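Local coordinates for 1-phosphatidylinositol 4,5-bisphosphate phosphodiesterase (Drosophila melanogaster, PDB 6IRB), which belongs to the phospholipase C-beta family and is modelled here as a long, almost wholly helical region that folds back on itself, at residues A110-V115 / K199-F204; A139-D144 / V172-E177; A118-L123 / L195-Q200. The protein carries 2 engineered substitutions. One frame throughout, in Å; residues are numbered along the deposited sequence.

Contact 1: residues A110-V115 / K199-F204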
loop_
_atom_site.group_PDB
_atom_site.type_symbol
_atom_site.label_atom_id
_atom_site.label_comp_id
_atom_site.label_asym_id
_atom_site.label_seq_id
_atom_site.Cartn_x
_atom_site.Cartn_y
_atom_site.Cartn_z
ATOM N N ALA A 110 23.423 -3.164 -11.790
ATOM C CA ALA A 110 23.930 -2.485 -12.982
ATOM C C ALA A 110 25.019 -1.484 -12.612
ATOM O O ALA A 110 26.079 -1.435 -13.249
ATOM C CB ALA A 110 22.790 -1.792 -13.723
ATOM N N LEU A 111 24.753 -0.653 -11.598
ATOM C CA LEU A 111 25.716 0.357 -11.169
ATOM C C LEU A 111 27.046 -0.277 -10.805
ATOM O O LEU A 111 28.111 0.277 -11.102
ATOM C CB LEU A 111 25.157 1.128 -9.978
ATOM C CG LEU A 111 25.884 2.421 -9.638
ATOM C CD1 LEU A 111 25.729 3.411 -10.774
ATOM C CD2 LEU A 111 25.335 2.983 -8.328
HETATM N N MSE A 112 27.002 -1.442 -10.172
HETATM C CA MSE A 112 28.213 -2.134 -9.810
HETATM C C MSE A 112 29.037 -2.454 -11.024
HETATM O O MSE A 112 30.195 -2.070 -11.131
HETATM C CB MSE A 112 27.878 -3.454 -9.144
HETATM C CG MSE A 112 29.022 -4.072 -8.409
HETATM SE SE MSE A 112 28.434 -5.437 -7.178
HETATM C CE MSE A 112 27.923 -6.772 -8.507
ATOM N N LEU A 113 28.385 -3.134 -11.964
ATOM C CA LEU A 113 29.082 -3.630 -13.140
ATOM C C LEU A 113 29.761 -2.495 -13.883
ATOM O O LEU A 113 30.913 -2.625 -14.316
ATOM C CB LEU A 113 28.097 -4.365 -14.042
ATOM C CG LEU A 113 27.631 -5.702 -13.467
ATOM C CD1 LEU A 113 26.844 -6.487 -14.501
ATOM C CD2 LEU A 113 28.826 -6.503 -12.964
ATOM N N THR A 114 29.064 -1.370 -14.026
ATOM C CA THR A 114 29.641 -0.178 -14.625
ATOM C C THR A 114 30.914 0.240 -13.912
ATOM O O THR A 114 31.991 0.238 -14.516
ATOM C CB THR A 114 28.628 0.950 -14.617
ATOM O OG1 THR A 114 27.343 0.409 -14.938
ATOM C CG2 THR A 114 29.008 2.003 -15.643
ATOM N N VAL A 115 30.792 0.638 -12.643
ATOM C CA VAL A 115 31.961 1.078 -11.879
ATOM C C VAL A 115 33.084 0.041 -11.947
ATOM O O VAL A 115 34.236 0.381 -12.245
ATOM C CB VAL A 115 31.564 1.459 -10.442
ATOM C CG1 VAL A 115 30.397 2.424 -10.494
ATOM C CG2 VAL A 115 31.139 0.280 -9.657
ATOM N N LYS A 199 34.802 -10.882 -6.179
ATOM C CA LYS A 199 34.285 -11.023 -4.819
ATOM C C LYS A 199 33.167 -10.023 -4.523
ATOM O O LYS A 199 32.159 -10.387 -3.907
ATOM C CB LYS A 199 35.424 -10.953 -3.806
ATOM C CG LYS A 199 35.930 -12.384 -3.522
ATOM C CD LYS A 199 37.357 -12.483 -3.013
ATOM C CE LYS A 199 37.574 -13.808 -2.270
ATOM N NZ LYS A 199 36.868 -14.979 -2.889
ATOM N N GLN A 200 33.341 -8.755 -4.907
ATOM C CA GLN A 200 32.269 -7.778 -4.723
ATOM C C GLN A 200 30.937 -8.307 -5.236
ATOM O O GLN A 200 29.907 -8.181 -4.563
ATOM C CB GLN A 200 32.616 -6.467 -5.416
ATOM C CG GLN A 200 33.733 -5.705 -4.758
ATOM C CD GLN A 200 34.435 -4.756 -5.711
ATOM O OE1 GLN A 200 33.860 -4.335 -6.717
ATOM N NE2 GLN A 200 35.666 -4.369 -5.369
ATOM N N ILE A 201 30.943 -8.893 -6.438
ATOM C CA ILE A 201 29.730 -9.455 -7.035
ATOM C C ILE A 201 29.144 -10.531 -6.132
ATOM O O ILE A 201 27.974 -10.479 -5.732
ATOM C CB ILE A 201 30.044 -10.028 -8.427
ATOM C CG1 ILE A 201 30.426 -8.918 -9.408
ATOM C CG2 ILE A 201 28.911 -10.921 -8.931
ATOM C CD1 ILE A 201 31.432 -9.347 -10.454
ATOM N N GLU A 202 29.963 -11.538 -5.825
ATOM C CA GLU A 202 29.569 -12.626 -4.943
ATOM C C GLU A 202 28.960 -12.099 -3.655
ATOM O O GLU A 202 27.834 -12.454 -3.293
ATOM C CB GLU A 202 30.806 -13.472 -4.655
ATOM C CG GLU A 202 30.739 -14.373 -3.450
ATOM C CD GLU A 202 32.130 -14.777 -2.976
ATOM O OE1 GLU A 202 33.087 -14.739 -3.787
ATOM O OE2 GLU A 202 32.263 -15.122 -1.783
ATOM N N GLU A 203 29.684 -11.216 -2.967
ATOM C CA GLU A 203 29.186 -10.673 -1.708
ATOM C C GLU A 203 27.921 -9.853 -1.917
ATOM O O GLU A 203 26.980 -9.944 -1.122
ATOM C CB GLU A 203 30.265 -9.845 -1.028
ATOM C CG GLU A 203 29.867 -9.451 0.359
ATOM C CD GLU A 203 30.842 -9.977 1.370
ATOM O OE1 GLU A 203 32.022 -10.160 0.998
ATOM O OE2 GLU A 203 30.418 -10.240 2.518
ATOM N N PHE A 204 27.893 -9.015 -2.954
ATOM C CA PHE A 204 26.691 -8.227 -3.209
ATOM C C PHE A 204 25.487 -9.129 -3.435
ATOM O O PHE A 204 24.401 -8.873 -2.905
ATOM C CB PHE A 204 26.868 -7.300 -4.413
ATOM C CG PHE A 204 25.556 -6.785 -4.980
ATOM C CD1 PHE A 204 24.973 -5.632 -4.463
ATOM C CD2 PHE A 204 24.902 -7.451 -6.011
ATOM C CE1 PHE A 204 23.773 -5.146 -4.966
ATOM C CE2 PHE A 204 23.698 -6.972 -6.511
ATOM C CZ PHE A 204 23.137 -5.819 -5.992
#

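Contact 2: residues A139-D144 / V172-E177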
loop_
_atom_site.group_PDB
_atom_site.type_symbol
_atom_site.label_atom_id
_atom_site.label_comp_id
_atom_site.label_asym_id
_atom_site.label_seq_id
_atom_site.Cartn_x
_atom_site.Cartn_y
_atom_site.Cartn_z
ATOM N N ALA A 139 64.317 4.637 -24.526
ATOM C CA ALA A 139 64.851 5.363 -25.664
ATOM C C ALA A 139 65.842 6.429 -25.211
ATOM O O ALA A 139 66.934 6.545 -25.782
ATOM C CB ALA A 139 63.712 5.984 -26.466
ATOM N N LYS A 140 65.506 7.185 -24.160
ATOM C CA LYS A 140 66.362 8.303 -23.776
ATOM C C LYS A 140 67.748 7.837 -23.380
ATOM O O LYS A 140 68.750 8.454 -23.761
ATOM C CB LYS A 140 65.759 9.101 -22.629
ATOM C CG LYS A 140 66.732 10.160 -22.124
ATOM C CD LYS A 140 66.442 11.510 -22.744
ATOM C CE LYS A 140 67.654 12.422 -22.692
ATOM N NZ LYS A 140 67.379 13.740 -23.335
HETATM N N MSE A 141 67.829 6.765 -22.612
HETATM C CA MSE A 141 69.128 6.205 -22.339
HETATM C C MSE A 141 69.873 5.865 -23.607
HETATM O O MSE A 141 71.076 6.099 -23.688
HETATM C CB MSE A 141 69.025 5.014 -21.429
HETATM C CG MSE A 141 70.368 4.704 -20.853
HETATM SE SE MSE A 141 70.276 3.169 -19.726
HETATM C CE MSE A 141 68.471 2.583 -20.161
ATOM N N SER A 142 69.183 5.257 -24.570
ATOM C CA SER A 142 69.879 4.773 -25.757
ATOM C C SER A 142 70.646 5.907 -26.422
ATOM O O SER A 142 71.807 5.750 -26.811
ATOM C CB SER A 142 68.898 4.148 -26.745
ATOM O OG SER A 142 69.333 4.369 -28.080
ATOM N N ALA A 143 69.993 7.054 -26.590
ATOM C CA ALA A 143 70.716 8.280 -26.905
ATOM C C ALA A 143 71.813 8.549 -25.880
ATOM O O ALA A 143 72.993 8.667 -26.227
ATOM C CB ALA A 143 69.745 9.459 -26.968
ATOM N N ASP A 144 71.428 8.617 -24.599
ATOM C CA ASP A 144 72.357 8.999 -23.536
ATOM C C ASP A 144 73.581 8.089 -23.487
ATOM O O ASP A 144 74.690 8.541 -23.170
ATOM C CB ASP A 144 71.608 9.042 -22.214
ATOM C CG ASP A 144 70.634 10.208 -22.160
ATOM O OD1 ASP A 144 70.466 10.886 -23.204
ATOM O OD2 ASP A 144 70.018 10.435 -21.095
ATOM N N VAL A 172 70.179 -3.623 -24.353
ATOM C CA VAL A 172 69.058 -4.380 -24.907
ATOM C C VAL A 172 68.638 -5.480 -23.937
ATOM O O VAL A 172 67.439 -5.699 -23.713
ATOM C CB VAL A 172 69.410 -4.920 -26.303
ATOM C CG1 VAL A 172 68.431 -5.999 -26.732
ATOM C CG2 VAL A 172 69.397 -3.769 -27.300
ATOM N N LYS A 173 69.613 -6.193 -23.353
ATOM C CA LYS A 173 69.306 -7.125 -22.266
ATOM C C LYS A 173 68.491 -6.432 -21.187
ATOM O O LYS A 173 67.421 -6.906 -20.794
ATOM C CB LYS A 173 70.589 -7.687 -21.645
ATOM C CG LYS A 173 71.065 -9.047 -22.152
ATOM C CD LYS A 173 72.206 -9.566 -21.262
ATOM C CE LYS A 173 73.046 -10.651 -21.925
ATOM N NZ LYS A 173 72.494 -12.001 -21.629
ATOM N N ARG A 174 68.979 -5.282 -20.721
ATOM C CA ARG A 174 68.301 -4.548 -19.660
ATOM C C ARG A 174 66.913 -4.119 -20.129
ATOM O O ARG A 174 65.936 -4.214 -19.373
ATOM C CB ARG A 174 69.182 -3.376 -19.209
ATOM C CG ARG A 174 68.557 -2.331 -18.304
ATOM C CD ARG A 174 69.293 -0.992 -18.450
ATOM N NE ARG A 174 68.629 0.120 -17.764
ATOM C CZ ARG A 174 68.951 0.552 -16.544
ATOM N NH1 ARG A 174 69.931 -0.033 -15.868
ATOM N NH2 ARG A 174 68.294 1.572 -16.001
ATOM N N PHE A 175 66.815 -3.625 -21.372
ATOM C CA PHE A 175 65.525 -3.216 -21.920
ATOM C C PHE A 175 64.538 -4.363 -21.921
ATOM O O PHE A 175 63.351 -4.175 -21.644
ATOM C CB PHE A 175 65.689 -2.732 -23.358
ATOM C CG PHE A 175 66.470 -1.462 -23.499
ATOM C CD1 PHE A 175 66.855 -0.731 -22.388
ATOM C CD2 PHE A 175 66.818 -0.991 -24.755
ATOM C CE1 PHE A 175 67.567 0.445 -22.531
ATOM C CE2 PHE A 175 67.533 0.189 -24.901
ATOM C CZ PHE A 175 67.907 0.905 -23.788
HETATM N N MSE A 176 65.008 -5.555 -22.232
HETATM C CA MSE A 176 64.150 -6.723 -22.249
HETATM C C MSE A 176 63.755 -7.180 -20.857
HETATM O O MSE A 176 62.607 -7.564 -20.644
HETATM C CB MSE A 176 64.815 -7.827 -23.047
HETATM C CG MSE A 176 64.597 -7.600 -24.528
HETATM SE SE MSE A 176 65.976 -8.328 -25.674
HETATM C CE MSE A 176 64.943 -9.712 -26.585
ATOM N N GLU A 177 64.699 -7.188 -19.916
ATOM C CA GLU A 177 64.344 -7.556 -18.548
ATOM C C GLU A 177 63.343 -6.558 -17.971
ATOM O O GLU A 177 62.348 -6.945 -17.347
ATOM C CB GLU A 177 65.594 -7.653 -17.677
ATOM C CG GLU A 177 66.684 -8.583 -18.221
ATOM C CD GLU A 177 66.149 -9.845 -18.899
ATOM O OE1 GLU A 177 66.124 -10.917 -18.252
ATOM O OE2 GLU A 177 65.787 -9.775 -20.096
#

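Contact 3: residues A118-L123 / L195-Q200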
loop_
_atom_site.group_PDB
_atom_site.type_symbol
_atom_site.label_atom_id
_atom_site.label_comp_id
_atom_site.label_asym_id
_atom_site.label_seq_id
_atom_site.Cartn_x
_atom_site.Cartn_y
_atom_site.Cartn_z
ATOM N N ALA A 118 34.525 0.474 -15.053
ATOM C CA ALA A 118 35.250 1.740 -15.066
ATOM C C ALA A 118 36.625 1.608 -14.422
ATOM O O ALA A 118 37.576 2.263 -14.864
ATOM C CB ALA A 118 34.434 2.819 -14.359
ATOM N N GLN A 119 36.759 0.776 -13.386
ATOM C CA GLN A 119 38.072 0.587 -12.776
ATOM C C GLN A 119 38.999 -0.187 -13.709
ATOM O O GLN A 119 40.171 0.173 -13.886
ATOM C CB GLN A 119 37.960 -0.139 -11.430
ATOM C CG GLN A 119 37.385 0.661 -10.267
ATOM C CD GLN A 119 36.876 -0.220 -9.132
ATOM O OE1 GLN A 119 37.202 -1.406 -9.049
ATOM N NE2 GLN A 119 36.149 0.382 -8.203
ATOM N N ILE A 120 38.499 -1.297 -14.256
ATOM C CA ILE A 120 39.214 -2.056 -15.284
ATOM C C ILE A 120 39.768 -1.143 -16.376
ATOM O O ILE A 120 40.966 -1.165 -16.682
ATOM C CB ILE A 120 38.302 -3.154 -15.863
ATOM C CG1 ILE A 120 37.929 -4.163 -14.772
ATOM C CG2 ILE A 120 38.983 -3.870 -16.999
ATOM C CD1 ILE A 120 39.067 -5.088 -14.343
ATOM N N LYS A 121 38.924 -0.286 -16.948
ATOM C CA LYS A 121 39.434 0.553 -18.028
ATOM C C LYS A 121 40.429 1.567 -17.497
ATOM O O LYS A 121 41.374 1.930 -18.199
ATOM C CB LYS A 121 38.296 1.255 -18.761
ATOM C CG LYS A 121 38.769 2.174 -19.877
ATOM C CD LYS A 121 38.068 1.895 -21.188
ATOM C CE LYS A 121 38.438 2.934 -22.245
ATOM N NZ LYS A 121 38.295 4.338 -21.745
ATOM N N GLN A 122 40.232 2.033 -16.268
ATOM C CA GLN A 122 41.186 2.956 -15.675
ATOM C C GLN A 122 42.543 2.287 -15.518
ATOM O O GLN A 122 43.588 2.916 -15.725
ATOM C CB GLN A 122 40.664 3.435 -14.324
ATOM C CG GLN A 122 39.906 4.739 -14.389
ATOM C CD GLN A 122 39.539 5.267 -13.023
ATOM O OE1 GLN A 122 40.031 4.784 -12.001
ATOM N NE2 GLN A 122 38.658 6.261 -12.997
ATOM N N LEU A 123 42.545 1.012 -15.133
ATOM C CA LEU A 123 43.804 0.285 -15.032
ATOM C C LEU A 123 44.426 0.051 -16.403
ATOM O O LEU A 123 45.574 0.443 -16.646
ATOM C CB LEU A 123 43.596 -1.043 -14.312
ATOM C CG LEU A 123 44.908 -1.521 -13.688
ATOM C CD1 LEU A 123 45.570 -0.381 -12.922
ATOM C CD2 LEU A 123 44.760 -2.783 -12.833
ATOM N N LEU A 195 39.949 -9.899 -9.355
ATOM C CA LEU A 195 39.521 -10.678 -8.191
ATOM C C LEU A 195 38.721 -9.845 -7.205
ATOM O O LEU A 195 37.810 -10.372 -6.559
ATOM C CB LEU A 195 40.707 -11.329 -7.481
ATOM C CG LEU A 195 41.372 -12.517 -8.185
ATOM C CD1 LEU A 195 42.125 -13.394 -7.183
ATOM C CD2 LEU A 195 40.333 -13.334 -8.940
ATOM N N ALA A 196 39.053 -8.567 -7.046
ATOM C CA ALA A 196 38.237 -7.734 -6.177
ATOM C C ALA A 196 36.832 -7.601 -6.744
ATOM O O ALA A 196 35.841 -7.784 -6.029
ATOM C CB ALA A 196 38.888 -6.364 -6.000
ATOM N N HIS A 197 36.732 -7.316 -8.045
ATOM C CA HIS A 197 35.427 -7.192 -8.688
ATOM C C HIS A 197 34.614 -8.466 -8.515
ATOM O O HIS A 197 33.428 -8.420 -8.169
ATOM C CB HIS A 197 35.598 -6.826 -10.158
ATOM C CG HIS A 197 36.096 -5.426 -10.370
ATOM N ND1 HIS A 197 37.042 -5.106 -11.320
ATOM C CD2 HIS A 197 35.796 -4.265 -9.739
ATOM C CE1 HIS A 197 37.288 -3.807 -11.279
ATOM N NE2 HIS A 197 36.546 -3.273 -10.327
ATOM N N SER A 198 35.238 -9.615 -8.780
ATOM C CA SER A 198 34.563 -10.896 -8.614
ATOM C C SER A 198 33.978 -11.053 -7.215
ATOM O O SER A 198 32.798 -11.380 -7.059
ATOM C CB SER A 198 35.531 -12.038 -8.906
ATOM O OG SER A 198 34.819 -13.204 -9.274
ATOM N N LYS A 199 34.802 -10.882 -6.179
ATOM C CA LYS A 199 34.285 -11.023 -4.819
ATOM C C LYS A 199 33.167 -10.023 -4.523
ATOM O O LYS A 199 32.159 -10.387 -3.907
ATOM C CB LYS A 199 35.424 -10.953 -3.806
ATOM C CG LYS A 199 35.930 -12.384 -3.522
ATOM C CD LYS A 199 37.357 -12.483 -3.013
ATOM C CE LYS A 199 37.574 -13.808 -2.270
ATOM N NZ LYS A 199 36.868 -14.979 -2.889
ATOM N N GLN A 200 33.341 -8.755 -4.907
ATOM C CA GLN A 200 32.269 -7.778 -4.723
ATOM C C GLN A 200 30.937 -8.307 -5.236
ATOM O O GLN A 200 29.907 -8.181 -4.563
ATOM C CB GLN A 200 32.616 -6.467 -5.416
ATOM C CG GLN A 200 33.733 -5.705 -4.758
ATOM C CD GLN A 200 34.435 -4.756 -5.711
ATOM O OE1 GLN A 200 33.860 -4.335 -6.717
ATOM N NE2 GLN A 200 35.666 -4.369 -5.369
#

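Contact 1: residues A110-V115 / K199-F204
The helices carrying Met-112 and Ile-201 run antiparallel, their short segments inclined at 171° with axes 11.1 Å apart, and the CA atoms of these two residues lie 8.0 Å from each other. This is one level of a long antiparallel helical hairpin, formed where helix 157-210 returns along helix 18-150. Met-112, a selenomethionine, carries almost all of the contact from its side. Its CG stands anti to the backbone N (chi1 -164°), which sends the chain across toward the partner helix, and a bend at chi3 then turns the methyl aside from the selenium. Methyl and selenium therefore have different nearest neighbours. Met-112 CE packs on the flank of Ile-201, 3.4 Å from its CG1, whereas SE settles against Phe-204. There the selenium makes a Met-aromatic contact, 4.5 Å from the ring centroid and approaching obliquely. Phe-204 also touches Met-108 and Lys-109, so its side chain spans about a turn of the facing helix. At the border of the patch, the Gln-200 amide turns to Gln-116, whose NE2 gives a hydrogen bond to OE1. The nearest atom of Phe-204 to the selenium is CB, 3.7 Å from Met-112 SE.

Contact 2: residues A139-D144 / V172-E177
Met-141 meets both Arg-174 and Phe-175 through the terminal methyl of its selenomethionine side chain. Met-141 CE lies in the plane of the Phe-175 ring, at its edge, 3.3 Å from Phe-175 CE1. The same methyl also comes to 3.4 Å from Arg-174 NE, so one methyl touches both the aromatic rim and the arginine chain. The selenium takes a different position, over one face of the Arg-174 guanidinium, with Met-141 SE 4.0 Å from Arg-174 NE. Farther along the ring edge the contact is looser: Ser-142 CB stands 4.5 Å from Phe-175 CZ, also near the plane of the ring.

The first bond of Met-141 places CG anti to the backbone N (chi1 -164°), and a bend at chi3 swings CE back toward the ring. Phe-175 has CG beside the backbone N (chi1 -67°), and the ring reaches across edge first.

The supporting backbones are two legs of an antiparallel helical hairpin, at 169° to each other over these segments and 11.5 Å apart between axes. No CA pair comes nearer than Ser-142 and Val-172, at 9.2 Å, a separation bridged here by long side chains.

In the next shell, Val-172 N lies above one face of the phenyl ring, offset toward its rim. The carbonyl of Phe-175 accepts a hydrogen bond from Gln-138 NE2, a polar link between the helices just before residues 139-144. On helix 18-150, Thr-145 OG1 hydrogen-bonds to the carbonyls of Met-141 and Ser-142, while Arg-174 NE has a long, weak ion pair with Glu-178 OE2.

Contact 3: residues A118-L123 / L195-Q200
His-197 loses more surface to this contact than any other residue, and its imidazole meets Gln-119 and Ile-120 of the opposing helix. His-197 CG lies anti to the carbonyl carbon (chi1 -70°), directing the ring across the interface so that its far edge faces the glutamine. His-197 NE2 is placed to donate to Gln-119 OE1, which lies near the ring plane, though the modelled 2.4 Å between His-197 NE2 and Gln-119 OE1 is too short to be trusted. Amide and imidazole are turned only 25° from each other. Gln-119 also packs through its aliphatic part, CB sitting in plane at the ring edge, 3.6 Å from His-197 NE2. Ile-120 closes on another part of the ring: its CG1 is 3.6 Å from His-197 CE1, and its CD1 meets ND1 in the ring plane. Outside the two segments, Gln-116 NE2 hydrogen-bonds to His-197 O, while Leu-193 and Lys-194 touch Gln-119 and Ile-120, respectively. A histidine buried in the interface, in contact with glutamine and isoleucine, thus joins two legs of an antiparallel helical hairpin, consistent with the coiled-coil C-terminal region of phospholipase C-beta proteins.

In the fold
All three contacts join helix 18-150 to helix 157-210. Along helix 18-150 they come in the order contact 1, contact 3, contact 2, and along helix 157-210 in reverse, as an antiparallel hairpin requires. Contact 2 is nearest the turn between the helices. Contacts 1 and 3 are neighbours, with centres about 9 Å apart and Lys-199 and Gln-200 in common, whereas the centre of contact 2 lies about 33 Å from that of contact 3 and 42 Å from that of contact 1. The pairing therefore extends over a considerable length of the hairpin. Much of helix 18-150 precedes contact 1, giving the molecule a markedly elongated shape, with a radius of gyration of 67 Å.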